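Local atomic coordinates of Sodium/calcium exchanger membrane region domain-containing protein (Archaeoglobus fulgidus, PDB entry 4KPP), a protein that probably counter-transports protons and calcium ions across the membrane as a member of the sodium/calcium exchanger family. Residues F65-V70 with M275-S280; L73-E78 with K282-T287; A46-S51 with L259-Y264; L140-L145 with L332-S337. One frame throughout, in Å; residues are numbered along the deposited sequence.

All four contacts pair a segment of one sodium/calcium exchanger family region with a segment of the other, and they run across the helix bundle. Interactions 1 and 2 follow each other along helix 271-285, with centres 10 Å apart; interaction 2 lies deepest, about 3 Å from the centre of the chain. Interaction 3 flanks both: Ile50 and Ser47 pack on residues of 73-78, and Ala262 on Leu278. Towards the opposite end, Glu141 of interaction 4 packs on Ile279 and Val283, and Ile336 on Met275. The bound calcium belongs to interaction 4, whose centre is 23 Å from that of interaction 3; Asn276 has its side chain about 13 Å from a calcium ion.

Interaction 1. Residues F65-V70 with M275-S280; sequences FSLAIV and MNALIS
Leu67 and Ala68, at the start of helix 67-73, rest against one side of helix 271-285, touching Asn276, Ala277 and Ser280. The apolar part is small and is carried by a single methyl. With CG of Leu67 opposite the backbone N (chi1 -161°), CD2 extends to the turn at Asn276 and Ala277, where it lies 4.1 Å from Ala277 CA. The same methyl is 4.2 Å from Asn276 CB, so it leans on the root of that side chain; the amide itself looks elsewhere, ND2 being bonded to Asp135.

The residue after Leu67 faces Ser280, about one turn beyond Asn276 and Ala277 on helix 271-285; there the CA atoms of Ala68 and Ser280 are 5.8 Å apart. Small residues allow this approach. Ser280 OG comes alongside Ala68, 3.4 Å from its CA, while Tyr176 of helix 163-182 touches Ala68 and also hydrogen-bonds to Ser280 OG.

Residues 65-70 begin a predicted transmembrane span, and here its capped start meets the flank of helix 271-285 from the other exchanger family region. Ser66 occupies the N-cap position of helix 67-73, and its OG accepts from Ile69 N at 3.2 Å, a capping bond that ties down the first turn.

The polar link between the segments runs through water. Water 1 donates to Ala68 O at 2.7 Å and is hydrogen-bonded to Ser280 OG at 2.8 Å, which makes it a bridge from the backbone of one helix to the hydroxyl of the other.

Interaction 2. Residues L73-E78 with K282-T287; sequences LAVLPE and KVNQWT
Asn284 and Gln285, in the last turn of helix 271-285, reach across to Val75 and Glu78, where helix 67-73 gives way to helix 76-91. Both segments lie at breaks in membrane helices, 67-73/76-91 and 271-285/288-299, as in the sodium/calcium exchanger fold, and here the first break faces polar side chains deep in the protein; Leu73 to Leu76 form a type I beta turn, and Val75 is the N-cap of what follows. Lys282 takes its partners elsewhere: NZ is hydrogen-bonded to Ser324 and Asn108, and sits 3.4 Å above the plane of the Trp286 ring, offset toward the rim. Val283, next along, packs on Glu141 and Leu145 of helix 138-152. Asn284 holds its CG between the backbone N and the carbonyl carbon (chi1 76°), which brings the amide round to Val75, with OD1 3.7 Å from CG2; the same oxygen is hydrogen-bonded to Tyr79. Gln285, extended beyond CG, comes at Val75 from the opposite direction, NE2 3.7 Å from Val75 CG1. That NE2 is gripped by Ser281 and Glu255, which fixes the way the amide is turned. Its OE1 lies 3.7 Å from CG of Glu78, whose chain bends at chi2; the carboxylate and amide planes are 29° apart. Trp286 leaves the helix, its NE1 bonded to Thr149. Thr287 turns back on Val283: OG1 donates to Val283 O at 2.6 Å, tilted 37° out of the carbonyl plane, while Trp286 N reaches that oxygen from the opposite face.

Interaction 3. Residues A46-S51 with L259-Y264; sequences ASFLIS and LIVAIY
Between 46-51 and 259-264, two helical segments, the closest CA atoms are those of Phe48 and Val261, 8.4 Å apart, a spacing that side chains have to fill. Phe48 does most of the filling. With CG anti to its carbonyl carbon (chi1 -72°), the ring is carried out from its own helix until the far end reaches Ile260. CD1 of Ile260 meets the ring at the edge and in its plane, 3.6 Å from Phe48 CZ. The second branch of the isoleucine closes on the neighbouring carbon, CG2 lying 4.0 Å from Phe48 CE1, and the two side chains cross at about a right angle. Val261 approaches the same ring obliquely, with CG2 4.2 Å from Phe48 CE1. The outer end of the ring thus meets two branched residues adjacent in sequence, and no hydrogen bond crosses the contact. Phe48 also touches Pro257, earlier on the helix of its partners, and Ile13 of helix 4-14. Lying toward the outside of the protein, this is apolar packing between two predicted transmembrane helices, one from each exchanger family region, of the kind expected in a membrane helix bundle.

Interaction 4. Residues L140-L145 with L332-S337; sequences LEIFFL and LDLKIS. With CA (calcium ion), chain D.
Ile142 meets the calcium-binding loop through two methyls. Its CG2 lies 3.8 Å from Leu332 CD2, the two chains slanting across each other. CD1, at the end of the longer branch, is 4.3 Å from Leu334 CD2, so the isoleucine touches the residues before and after Asp333.

Asp333 itself turns to the calcium ion and grips it with both carboxylate oxygens, OD1 at 2.4 Å and OD2 at 2.7 Å. Lys335 adds its backbone O at 2.1 Å from the calcium, and Ile330 O with both oxygens of Glu340 completes the protein ligands. The loop is shaped for this by an Asx turn: Asp333 OD1 accepts from Lys335 N at 3.3 Å, the donor standing above the carboxylate plane, 63° out of it. Leu334, in a left-handed backbone conformation (phi 56°), carries the chain between the two calcium ligands.

Further out, Leu332 packs on Ile382 of helix 379-393, which also touches Leu140 and Phe143. Strand 335-337 pairs antiparallel with 131-133, just ahead of helix 138-152, while Glu141 and Leu145 touch helix 271-285, Glu141 OE1 also hydrogen-bonding to Tyr176 of helix 163-182, which Phe144 packs on.

Interaction 1. Residues F65-V70 with M275-S280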
# COMPACT_ATOMS: atom_id res chain seq x y z
N PHE A 65 1.67 -10.99 -15.11
CA PHE A 65 1.88 -10.47 -13.76
C PHE A 65 3.10 -9.57 -13.68
O PHE A 65 4.20 -10.02 -13.36
CB PHE A 65 2.01 -11.63 -12.76
CG PHE A 65 0.78 -12.49 -12.67
CD1 PHE A 65 0.61 -13.57 -13.53
CD2 PHE A 65 -0.20 -12.24 -11.73
CE1 PHE A 65 -0.51 -14.37 -13.46
CE2 PHE A 65 -1.33 -13.03 -11.65
CZ PHE A 65 -1.48 -14.10 -12.51
N SER A 66 2.90 -8.29 -13.96
CA SER A 66 3.97 -7.30 -13.84
C SER A 66 4.31 -7.08 -12.37
O SER A 66 3.54 -7.44 -11.49
CB SER A 66 3.53 -5.97 -14.45
OG SER A 66 2.50 -5.39 -13.67
N LEU A 67 5.47 -6.48 -12.13
CA LEU A 67 5.91 -6.19 -10.77
C LEU A 67 4.93 -5.24 -10.09
O LEU A 67 4.74 -5.29 -8.87
CB LEU A 67 7.32 -5.60 -10.78
CG LEU A 67 8.14 -5.63 -9.48
CD1 LEU A 67 9.62 -5.68 -9.80
CD2 LEU A 67 7.83 -4.42 -8.60
N ALA A 68 4.29 -4.38 -10.88
CA ALA A 68 3.31 -3.45 -10.35
C ALA A 68 2.09 -4.19 -9.83
O ALA A 68 1.57 -3.86 -8.76
CB ALA A 68 2.91 -2.44 -11.43
N ILE A 69 1.64 -5.19 -10.58
CA ILE A 69 0.48 -5.98 -10.18
C ILE A 69 0.74 -6.81 -8.92
O ILE A 69 -0.12 -6.90 -8.05
CB ILE A 69 -0.02 -6.88 -11.34
CG1 ILE A 69 -1.04 -6.12 -12.20
CG2 ILE A 69 -0.65 -8.16 -10.82
CD1 ILE A 69 -1.72 -6.97 -13.25
N VAL A 70 1.94 -7.38 -8.82
CA VAL A 70 2.28 -8.15 -7.63
C VAL A 70 2.45 -7.22 -6.43
O VAL A 70 2.28 -7.65 -5.29
CB VAL A 70 3.55 -9.03 -7.82
CG1 VAL A 70 3.50 -9.75 -9.16
CG2 VAL A 70 4.81 -8.20 -7.69
N MET A 275 12.82 -1.91 -3.19
CA MET A 275 12.36 -0.53 -3.27
C MET A 275 11.40 -0.31 -4.44
O MET A 275 10.50 0.52 -4.35
CB MET A 275 13.54 0.44 -3.38
CG MET A 275 14.44 0.49 -2.15
SD MET A 275 13.56 0.85 -0.61
CE MET A 275 12.68 2.34 -1.04
N ASN A 276 11.60 -1.05 -5.52
CA ASN A 276 10.68 -0.99 -6.66
C ASN A 276 9.26 -1.31 -6.24
O ASN A 276 8.31 -0.69 -6.71
CB ASN A 276 11.11 -1.97 -7.76
CG ASN A 276 12.28 -1.45 -8.58
OD1 ASN A 276 12.48 -0.24 -8.70
ND2 ASN A 276 13.05 -2.37 -9.16
N ALA A 277 9.12 -2.28 -5.35
CA ALA A 277 7.82 -2.74 -4.89
C ALA A 277 7.17 -1.72 -3.96
O ALA A 277 5.98 -1.43 -4.08
CB ALA A 277 7.95 -4.09 -4.19
N LEU A 278 7.96 -1.17 -3.05
CA LEU A 278 7.46 -0.17 -2.11
C LEU A 278 7.04 1.11 -2.82
O LEU A 278 6.07 1.76 -2.43
CB LEU A 278 8.52 0.16 -1.05
CG LEU A 278 8.89 -0.95 -0.07
CD1 LEU A 278 9.80 -0.39 1.01
CD2 LEU A 278 7.65 -1.57 0.55
N ILE A 279 7.78 1.48 -3.86
CA ILE A 279 7.46 2.67 -4.63
C ILE A 279 6.22 2.45 -5.49
O ILE A 279 5.35 3.31 -5.57
CB ILE A 279 8.66 3.11 -5.49
CG1 ILE A 279 9.81 3.60 -4.59
CG2 ILE A 279 8.25 4.19 -6.50
CD1 ILE A 279 11.13 3.78 -5.30
N SER A 280 6.14 1.28 -6.12
CA SER A 280 4.98 0.90 -6.92
C SER A 280 3.73 0.72 -6.05
O SER A 280 2.62 1.01 -6.48
CB SER A 280 5.25 -0.37 -7.72
OG SER A 280 4.10 -0.76 -8.46
O HOH W 1 1.36 -1.23 -8.04

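Interaction 2. Residues L73-E78 with K282-T287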
# COMPACT_ATOMS: atom_id res chain seq x y z
N LEU A 73 -1.21 -6.74 -5.31
CA LEU A 73 -1.70 -7.93 -4.61
C LEU A 73 -1.07 -8.05 -3.22
O LEU A 73 -1.63 -8.70 -2.33
CB LEU A 73 -1.43 -9.19 -5.43
CG LEU A 73 -2.16 -9.31 -6.78
CD1 LEU A 73 -1.65 -10.50 -7.58
CD2 LEU A 73 -3.67 -9.40 -6.59
N ALA A 74 0.08 -7.41 -3.03
CA ALA A 74 0.78 -7.43 -1.75
C ALA A 74 0.11 -6.55 -0.69
O ALA A 74 0.40 -6.68 0.50
CB ALA A 74 2.24 -7.01 -1.93
N VAL A 75 -0.79 -5.67 -1.11
CA VAL A 75 -1.47 -4.76 -0.19
C VAL A 75 -2.99 -4.89 -0.27
O VAL A 75 -3.73 -3.95 0.01
CB VAL A 75 -1.05 -3.29 -0.40
CG1 VAL A 75 0.42 -3.12 -0.05
CG2 VAL A 75 -1.32 -2.84 -1.83
N LEU A 76 -3.45 -6.08 -0.66
CA LEU A 76 -4.87 -6.39 -0.69
C LEU A 76 -5.60 -6.19 0.65
O LEU A 76 -6.73 -5.72 0.66
CB LEU A 76 -5.10 -7.82 -1.22
CG LEU A 76 -6.14 -7.99 -2.33
CD1 LEU A 76 -5.93 -6.96 -3.43
CD2 LEU A 76 -6.09 -9.40 -2.89
N PRO A 77 -4.96 -6.54 1.79
CA PRO A 77 -5.63 -6.26 3.06
C PRO A 77 -5.96 -4.78 3.25
O PRO A 77 -6.97 -4.45 3.88
CB PRO A 77 -4.59 -6.69 4.10
CG PRO A 77 -3.85 -7.78 3.44
CD PRO A 77 -3.76 -7.39 1.99
N GLU A 78 -5.14 -3.89 2.71
CA GLU A 78 -5.42 -2.46 2.83
C GLU A 78 -6.66 -2.08 2.02
O GLU A 78 -7.48 -1.29 2.47
CB GLU A 78 -4.21 -1.62 2.40
CG GLU A 78 -4.53 -0.14 2.21
CD GLU A 78 -5.13 0.51 3.46
OE1 GLU A 78 -5.86 1.52 3.31
OE2 GLU A 78 -4.87 0.03 4.58
N LYS A 282 3.17 2.41 -3.38
CA LYS A 282 2.76 3.79 -3.15
C LYS A 282 1.91 4.26 -4.32
O LYS A 282 0.91 4.94 -4.12
CB LYS A 282 3.97 4.71 -2.95
CG LYS A 282 3.68 6.20 -3.06
CD LYS A 282 2.68 6.70 -2.01
CE LYS A 282 2.33 8.16 -2.27
NZ LYS A 282 1.30 8.69 -1.33
N VAL A 283 2.29 3.88 -5.54
CA VAL A 283 1.55 4.29 -6.73
C VAL A 283 0.09 3.83 -6.68
O VAL A 283 -0.82 4.65 -6.83
CB VAL A 283 2.21 3.79 -8.04
CG1 VAL A 283 1.38 4.19 -9.25
CG2 VAL A 283 3.62 4.33 -8.16
N ASN A 284 -0.15 2.54 -6.46
CA ASN A 284 -1.53 2.05 -6.44
C ASN A 284 -2.35 2.59 -5.27
O ASN A 284 -3.54 2.89 -5.41
CB ASN A 284 -1.63 0.51 -6.54
CG ASN A 284 -1.28 -0.20 -5.24
OD1 ASN A 284 -2.06 -0.18 -4.29
ND2 ASN A 284 -0.13 -0.86 -5.21
N GLN A 285 -1.71 2.73 -4.11
CA GLN A 285 -2.41 3.24 -2.93
C GLN A 285 -2.71 4.73 -3.06
O GLN A 285 -3.59 5.26 -2.37
CB GLN A 285 -1.62 2.93 -1.65
CG GLN A 285 -1.58 1.44 -1.33
CD GLN A 285 -0.84 1.13 -0.05
OE1 GLN A 285 -1.35 1.37 1.05
NE2 GLN A 285 0.36 0.57 -0.18
N TRP A 286 -2.00 5.40 -3.96
CA TRP A 286 -2.17 6.83 -4.16
C TRP A 286 -2.93 7.09 -5.46
O TRP A 286 -3.04 8.23 -5.90
CB TRP A 286 -0.80 7.52 -4.15
CG TRP A 286 -0.83 9.02 -4.02
CD1 TRP A 286 -0.12 9.91 -4.77
CD2 TRP A 286 -1.58 9.80 -3.07
NE1 TRP A 286 -0.38 11.20 -4.36
CE2 TRP A 286 -1.27 11.16 -3.32
CE3 TRP A 286 -2.47 9.49 -2.05
CZ2 TRP A 286 -1.84 12.19 -2.58
CZ3 TRP A 286 -3.03 10.52 -1.31
CH2 TRP A 286 -2.71 11.86 -1.58
N THR A 287 -3.45 6.02 -6.06
CA THR A 287 -4.26 6.11 -7.27
C THR A 287 -5.50 5.21 -7.18
O THR A 287 -6.60 5.69 -6.93
CB THR A 287 -3.46 5.76 -8.55
OG1 THR A 287 -2.83 4.47 -8.39
CG2 THR A 287 -2.39 6.81 -8.83

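Interaction 3. Residues A46-S51 with L259-Y264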
# COMPACT_ATOMS: atom_id res chain seq x y z
N ALA A 46 -3.10 -14.57 5.55
CA ALA A 46 -3.62 -14.68 4.20
C ALA A 46 -2.85 -13.78 3.23
O ALA A 46 -2.76 -14.07 2.04
CB ALA A 46 -5.11 -14.36 4.17
N SER A 47 -2.29 -12.70 3.75
CA SER A 47 -1.52 -11.77 2.93
C SER A 47 -0.21 -12.38 2.42
O SER A 47 0.17 -12.15 1.27
CB SER A 47 -1.24 -10.47 3.69
OG SER A 47 -0.52 -9.56 2.88
N PHE A 48 0.48 -13.13 3.27
CA PHE A 48 1.70 -13.81 2.85
C PHE A 48 1.39 -14.90 1.83
O PHE A 48 2.15 -15.11 0.88
CB PHE A 48 2.44 -14.44 4.05
CG PHE A 48 3.09 -13.44 4.96
CD1 PHE A 48 4.27 -12.82 4.60
CD2 PHE A 48 2.53 -13.14 6.19
CE1 PHE A 48 4.88 -11.90 5.44
CE2 PHE A 48 3.13 -12.22 7.04
CZ PHE A 48 4.31 -11.61 6.66
N LEU A 49 0.27 -15.58 2.03
CA LEU A 49 -0.18 -16.62 1.11
C LEU A 49 -0.41 -16.02 -0.27
O LEU A 49 0.04 -16.57 -1.28
CB LEU A 49 -1.46 -17.28 1.61
CG LEU A 49 -1.35 -18.02 2.95
CD1 LEU A 49 -2.72 -18.43 3.48
CD2 LEU A 49 -0.43 -19.23 2.84
N ILE A 50 -1.10 -14.88 -0.30
CA ILE A 50 -1.36 -14.17 -1.55
C ILE A 50 -0.06 -13.76 -2.23
O ILE A 50 0.08 -13.92 -3.44
CB ILE A 50 -2.26 -12.93 -1.30
CG1 ILE A 50 -3.70 -13.37 -1.07
CG2 ILE A 50 -2.19 -11.98 -2.48
CD1 ILE A 50 -4.64 -12.24 -0.73
N SER A 51 0.89 -13.26 -1.46
CA SER A 51 2.17 -12.85 -2.02
C SER A 51 2.94 -14.05 -2.58
O SER A 51 3.52 -13.97 -3.66
CB SER A 51 3.01 -12.12 -0.98
OG SER A 51 2.42 -10.86 -0.67
N LEU A 259 5.90 -5.07 4.29
CA LEU A 259 7.16 -4.61 4.87
C LEU A 259 8.10 -5.77 5.16
O LEU A 259 9.29 -5.71 4.87
CB LEU A 259 6.90 -3.81 6.14
CG LEU A 259 6.99 -2.28 6.02
CD1 LEU A 259 8.40 -1.88 5.61
CD2 LEU A 259 5.97 -1.74 5.03
N ILE A 260 7.56 -6.84 5.75
CA ILE A 260 8.34 -8.03 6.07
C ILE A 260 9.00 -8.65 4.84
O ILE A 260 10.16 -9.04 4.88
CB ILE A 260 7.47 -9.08 6.79
CG1 ILE A 260 7.03 -8.56 8.16
CG2 ILE A 260 8.23 -10.39 6.96
CD1 ILE A 260 6.07 -9.47 8.89
N VAL A 261 8.25 -8.73 3.74
CA VAL A 261 8.80 -9.26 2.50
C VAL A 261 9.89 -8.34 1.96
O VAL A 261 10.90 -8.80 1.42
CB VAL A 261 7.69 -9.48 1.44
CG1 VAL A 261 8.29 -9.79 0.07
CG2 VAL A 261 6.75 -10.60 1.88
N ALA A 262 9.69 -7.04 2.12
CA ALA A 262 10.69 -6.06 1.71
C ALA A 262 11.99 -6.23 2.49
O ALA A 262 13.07 -6.20 1.91
CB ALA A 262 10.16 -4.64 1.86
N ILE A 263 11.88 -6.41 3.81
CA ILE A 263 13.06 -6.61 4.65
C ILE A 263 13.79 -7.89 4.27
O ILE A 263 15.02 -7.93 4.25
CB ILE A 263 12.69 -6.67 6.15
CG1 ILE A 263 11.87 -5.46 6.57
CG2 ILE A 263 13.95 -6.79 7.00
CD1 ILE A 263 12.42 -4.14 6.10
N TYR A 264 13.03 -8.94 3.98
CA TYR A 264 13.60 -10.23 3.60
C TYR A 264 14.46 -10.11 2.35
O TYR A 264 15.56 -10.66 2.29
CB TYR A 264 12.48 -11.26 3.39
CG TYR A 264 12.93 -12.54 2.72
CD1 TYR A 264 13.52 -13.56 3.46
CD2 TYR A 264 12.75 -12.74 1.36
CE1 TYR A 264 13.93 -14.74 2.86
CE2 TYR A 264 13.16 -13.92 0.75
CZ TYR A 264 13.74 -14.91 1.50
OH TYR A 264 14.15 -16.08 0.90

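Interaction 4. Residues L140-L145 with L332-S337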
# COMPACT_ATOMS: atom_id res chain seq x y z
N LEU A 140 9.27 5.77 -14.37
CA LEU A 140 7.88 5.49 -14.72
C LEU A 140 6.99 5.86 -13.54
O LEU A 140 6.11 6.72 -13.66
CB LEU A 140 7.71 4.01 -15.06
CG LEU A 140 6.59 3.53 -16.00
CD1 LEU A 140 6.24 2.08 -15.71
CD2 LEU A 140 5.35 4.41 -15.95
N GLU A 141 7.20 5.21 -12.40
CA GLU A 141 6.37 5.44 -11.22
C GLU A 141 6.47 6.88 -10.73
O GLU A 141 5.50 7.42 -10.21
CB GLU A 141 6.70 4.46 -10.09
CG GLU A 141 7.94 3.62 -10.30
CD GLU A 141 7.69 2.39 -11.16
OE1 GLU A 141 6.73 1.64 -10.87
OE2 GLU A 141 8.44 2.18 -12.13
N ILE A 142 7.64 7.50 -10.91
CA ILE A 142 7.84 8.90 -10.55
C ILE A 142 6.86 9.81 -11.30
O ILE A 142 6.25 10.70 -10.71
CB ILE A 142 9.28 9.35 -10.83
CG1 ILE A 142 10.26 8.65 -9.90
CG2 ILE A 142 9.42 10.86 -10.69
CD1 ILE A 142 11.71 9.05 -10.10
N PHE A 143 6.73 9.57 -12.59
CA PHE A 143 5.83 10.34 -13.45
C PHE A 143 4.39 10.26 -12.97
O PHE A 143 3.71 11.28 -12.84
CB PHE A 143 5.94 9.84 -14.89
CG PHE A 143 4.99 10.52 -15.84
CD1 PHE A 143 5.33 11.74 -16.41
CD2 PHE A 143 3.78 9.94 -16.17
CE1 PHE A 143 4.46 12.36 -17.29
CE2 PHE A 143 2.92 10.56 -17.05
CZ PHE A 143 3.25 11.77 -17.61
N PHE A 144 3.92 9.04 -12.71
CA PHE A 144 2.54 8.85 -12.29
C PHE A 144 2.29 9.31 -10.87
O PHE A 144 1.19 9.74 -10.53
CB PHE A 144 2.11 7.39 -12.47
CG PHE A 144 1.71 7.07 -13.88
CD1 PHE A 144 0.45 7.41 -14.34
CD2 PHE A 144 2.59 6.44 -14.74
CE1 PHE A 144 0.08 7.12 -15.64
CE2 PHE A 144 2.22 6.15 -16.04
CZ PHE A 144 0.96 6.50 -16.48
N LEU A 145 3.33 9.24 -10.04
CA LEU A 145 3.25 9.75 -8.68
C LEU A 145 3.08 11.26 -8.71
O LEU A 145 2.32 11.83 -7.93
CB LEU A 145 4.52 9.39 -7.91
CG LEU A 145 4.37 8.54 -6.65
CD1 LEU A 145 3.15 7.64 -6.75
CD2 LEU A 145 5.63 7.72 -6.42
N LEU A 332 13.81 11.66 -7.55
CA LEU A 332 14.25 12.19 -8.84
C LEU A 332 15.71 11.89 -9.21
O LEU A 332 16.02 11.68 -10.38
CB LEU A 332 13.98 13.70 -8.93
CG LEU A 332 12.53 14.12 -9.18
CD1 LEU A 332 12.40 15.63 -9.08
CD2 LEU A 332 12.04 13.63 -10.53
N ASP A 333 16.59 11.86 -8.22
CA ASP A 333 18.00 11.56 -8.47
C ASP A 333 18.26 10.05 -8.54
O ASP A 333 19.41 9.62 -8.63
CB ASP A 333 18.90 12.23 -7.42
CG ASP A 333 18.48 11.91 -6.00
OD1 ASP A 333 17.50 11.15 -5.83
OD2 ASP A 333 19.14 12.40 -5.06
N LEU A 334 17.19 9.26 -8.50
CA LEU A 334 17.26 7.80 -8.52
C LEU A 334 18.13 7.25 -7.38
O LEU A 334 18.77 6.21 -7.52
CB LEU A 334 17.76 7.28 -9.87
CG LEU A 334 16.81 7.49 -11.06
CD1 LEU A 334 17.36 6.86 -12.33
CD2 LEU A 334 15.43 6.94 -10.73
N LYS A 335 18.13 7.96 -6.26
CA LYS A 335 18.89 7.55 -5.08
C LYS A 335 18.17 7.97 -3.80
O LYS A 335 17.52 9.01 -3.76
CB LYS A 335 20.29 8.16 -5.11
N ILE A 336 18.28 7.14 -2.77
CA ILE A 336 17.73 7.49 -1.46
C ILE A 336 18.84 7.56 -0.43
O ILE A 336 19.40 6.54 -0.03
CB ILE A 336 16.65 6.49 -1.00
CG1 ILE A 336 15.52 6.39 -2.03
CG2 ILE A 336 16.09 6.90 0.36
CD1 ILE A 336 14.42 5.45 -1.63
N SER A 337 19.17 8.78 -0.01
CA SER A 337 20.26 8.99 0.93
C SER A 337 19.78 8.90 2.37
O SER A 337 18.57 8.80 2.63
CB SER A 337 20.93 10.35 0.69
OG SER A 337 20.02 11.41 0.91
CA CA D . 17.43 11.13 -3.41